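Side-chain contact in protein Niban 2 (Homo sapiens, PDB 7CTP), which may suppress apoptosis and may promote melanoma cell invasion in vitro, and contains a PH domain within a largely helical protein: residues F171-M174 with E178-K181. Residues are numbered along the deposited sequence; the frame is centred on the assembly and turned at random.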
ATOM      1  N   PHE A 171      -5.682  11.280 -20.831  1.00 24.84           N
ATOM      2  CA  PHE A 171      -6.191  10.359 -21.836  1.00 20.61           C
ATOM      3  C   PHE A 171      -7.649  10.683 -22.127  1.00 23.65           C
ATOM      4  O   PHE A 171      -8.340  11.298 -21.314  1.00 25.11           O
ATOM      5  CB  PHE A 171      -6.103   8.903 -21.366  1.00 22.88           C
ATOM      6  CG  PHE A 171      -4.730   8.474 -20.930  1.00 22.92           C
ATOM      7  CD1 PHE A 171      -3.730   8.271 -21.862  1.00 29.66           C
ATOM      8  CD2 PHE A 171      -4.453   8.251 -19.592  1.00 22.77           C
ATOM      9  CE1 PHE A 171      -2.461   7.857 -21.458  1.00 32.10           C
ATOM     10  CE2 PHE A 171      -3.199   7.846 -19.184  1.00 30.22           C
ATOM     11  CZ  PHE A 171      -2.199   7.648 -20.118  1.00 28.79           C
ATOM     12  N   CYS A 172      -8.135  10.251 -23.288  1.00 28.12           N
ATOM     13  CA  CYS A 172      -9.581  10.173 -23.450  1.00 25.28           C
ATOM     14  C   CYS A 172      -9.912   8.977 -24.336  1.00 29.29           C
ATOM     15  O   CYS A 172      -9.060   8.440 -25.055  1.00 26.95           O
ATOM     16  CB  CYS A 172     -10.192  11.495 -23.973  1.00 32.53           C
ATOM     17  SG  CYS A 172      -9.779  11.968 -25.619  1.00 34.64           S
ATOM     18  N   MET A 173     -11.153   8.527 -24.207  1.00 27.50           N
ATOM     19  CA  MET A 173     -11.665   7.365 -24.910  1.00 33.09           C
ATOM     20  C   MET A 173     -12.880   7.769 -25.732  1.00 33.11           C
ATOM     21  O   MET A 173     -13.500   8.813 -25.508  1.00 33.13           O
ATOM     22  CB  MET A 173     -12.051   6.242 -23.939  1.00 28.56           C
ATOM     23  CG  MET A 173     -10.880   5.642 -23.179  1.00 35.67           C
ATOM     24  SD  MET A 173     -10.451   6.664 -21.751  1.00 36.61           S
ATOM     25  CE  MET A 173      -8.874   5.971 -21.287  1.00 41.79           C
ATOM     26  N   MET A 174     -13.224   6.903 -26.675  1.00 41.16           N
ATOM     27  CA  MET A 174     -14.271   7.230 -27.627  1.00 47.96           C
ATOM     28  C   MET A 174     -15.661   6.977 -27.060  1.00 39.05           C
ATOM     29  O   MET A 174     -16.619   7.660 -27.440  1.00 42.08           O
ATOM     30  CB  MET A 174     -14.055   6.419 -28.897  1.00 50.90           C
ATOM     31  CG  MET A 174     -14.795   6.947 -30.056  1.00 53.38           C
ATOM     32  SD  MET A 174     -13.816   6.812 -31.545  1.00 51.47           S
ATOM     33  CE  MET A 174     -12.854   5.367 -31.256  1.00 58.32           C
ATOM     34  N   GLU A 178     -15.472   2.231 -23.081  1.00 35.88           N
ATOM     35  CA  GLU A 178     -14.016   2.157 -23.028  1.00 31.83           C
ATOM     36  C   GLU A 178     -13.484   2.881 -21.795  1.00 37.80           C
ATOM     37  O   GLU A 178     -12.558   2.394 -21.135  1.00 35.74           O
ATOM     38  CB  GLU A 178     -13.418   2.730 -24.314  1.00 31.60           C
ATOM     39  CG  GLU A 178     -13.618   1.833 -25.541  1.00 42.98           C
ATOM     40  CD  GLU A 178     -12.912   2.353 -26.785  1.00 59.92           C
ATOM     41  OE1 GLU A 178     -12.931   1.651 -27.819  1.00 67.81           O
ATOM     42  OE2 GLU A 178     -12.339   3.461 -26.734  1.00 62.31           O
ATOM     43  N   GLN A 179     -14.084   4.031 -21.464  1.00 31.36           N
ATOM     44  CA  GLN A 179     -13.730   4.781 -20.258  1.00 31.84           C
ATOM     45  C   GLN A 179     -13.880   3.920 -19.008  1.00 36.40           C
ATOM     46  O   GLN A 179     -12.974   3.861 -18.164  1.00 29.81           O
ATOM     47  CB  GLN A 179     -14.607   6.035 -20.163  1.00 32.61           C
ATOM     48  CG  GLN A 179     -14.120   7.113 -19.204  1.00 28.04           C
ATOM     49  CD  GLN A 179     -15.187   8.152 -18.911  1.00 33.98           C
ATOM     50  OE1 GLN A 179     -16.384   7.849 -18.916  1.00 37.08           O
ATOM     51  NE2 GLN A 179     -14.762   9.385 -18.655  1.00 27.57           N
ATOM     52  N   ASP A 180     -15.016   3.222 -18.888  1.00 28.55           N
ATOM     53  CA  ASP A 180     -15.278   2.396 -17.712  1.00 31.16           C
ATOM     54  C   ASP A 180     -14.284   1.253 -17.608  1.00 28.60           C
ATOM     55  O   ASP A 180     -13.851   0.894 -16.506  1.00 34.38           O
ATOM     56  CB  ASP A 180     -16.702   1.836 -17.759  1.00 34.34           C
ATOM     57  CG  ASP A 180     -17.762   2.892 -17.514  1.00 45.36           C
ATOM     58  OD1 ASP A 180     -17.417   4.002 -17.059  1.00 45.19           O
ATOM     59  OD2 ASP A 180     -18.947   2.606 -17.786  1.00 45.07           O
ATOM     60  N   LYS A 181     -13.930   0.651 -18.743  1.00 30.62           N
ATOM     61  CA  LYS A 181     -12.988  -0.462 -18.734  1.00 31.63           C
ATOM     62  C   LYS A 181     -11.602   0.013 -18.327  1.00 32.64           C
ATOM     63  O   LYS A 181     -10.947  -0.591 -17.470  1.00 29.90           O
ATOM     64  CB  LYS A 181     -12.941  -1.121 -20.113  1.00 34.51           C
ATOM     65  CG  LYS A 181     -12.023  -2.335 -20.201  1.00 35.75           C
ATOM     66  CD  LYS A 181     -12.311  -3.339 -19.101  1.00 43.95           C
ATOM     67  CE  LYS A 181     -11.905  -4.748 -19.525  1.00 60.15           C
ATOM     68  NZ  LYS A 181     -12.818  -5.770 -18.934  1.00 55.47           N
TER
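M173 packs its side chain against CB of E178 and the backbone N and CA of Q179, a van der Waals contact between the last strand of the PH domain, 169-173, and the helix that follows it, 176-194. In the PH fold this C-terminal helix covers one open end of the strongly bent antiparallel sheet, and here the chain has just left the strand and turned into the helix's first turns. The backbones come nearest at M173 and Q179, whose CA atoms are 5.7 Å apart.

M173 and E178 carry most of the contact. CB of M173 points at the helix and lies 3.8 Å from CB of E178, with the two side chains crossing at a slant. The next carbon, M173 CG, is 4.0 Å from the backbone N of Q179. At chi2 the chain then bends (82°), which brings SD alongside the helix backbone, 4.1 Å from CA of Q179. L74 and L159, from the neighbouring strands 70-77 and 157-162, also touch this side chain, and M173 is buried between sheet and helix.

Q179 offers M173 mainly its backbone and the root of its side chain; the amide leads away, and NE2 donates a hydrogen bond to the carbonyl O of P158, a second link from helix to sheet. E178 reaches back along the chain instead. Its side chain runs extended beyond CG (chi2 -175°), carrying the carboxylate beside M174, a more open edge of the contact. There OE2 of E178 lies 4.0 Å from CB of M174. The same E178 OE2 is 3.6 Å from the backbone N of M174, too long to count as a hydrogen bond.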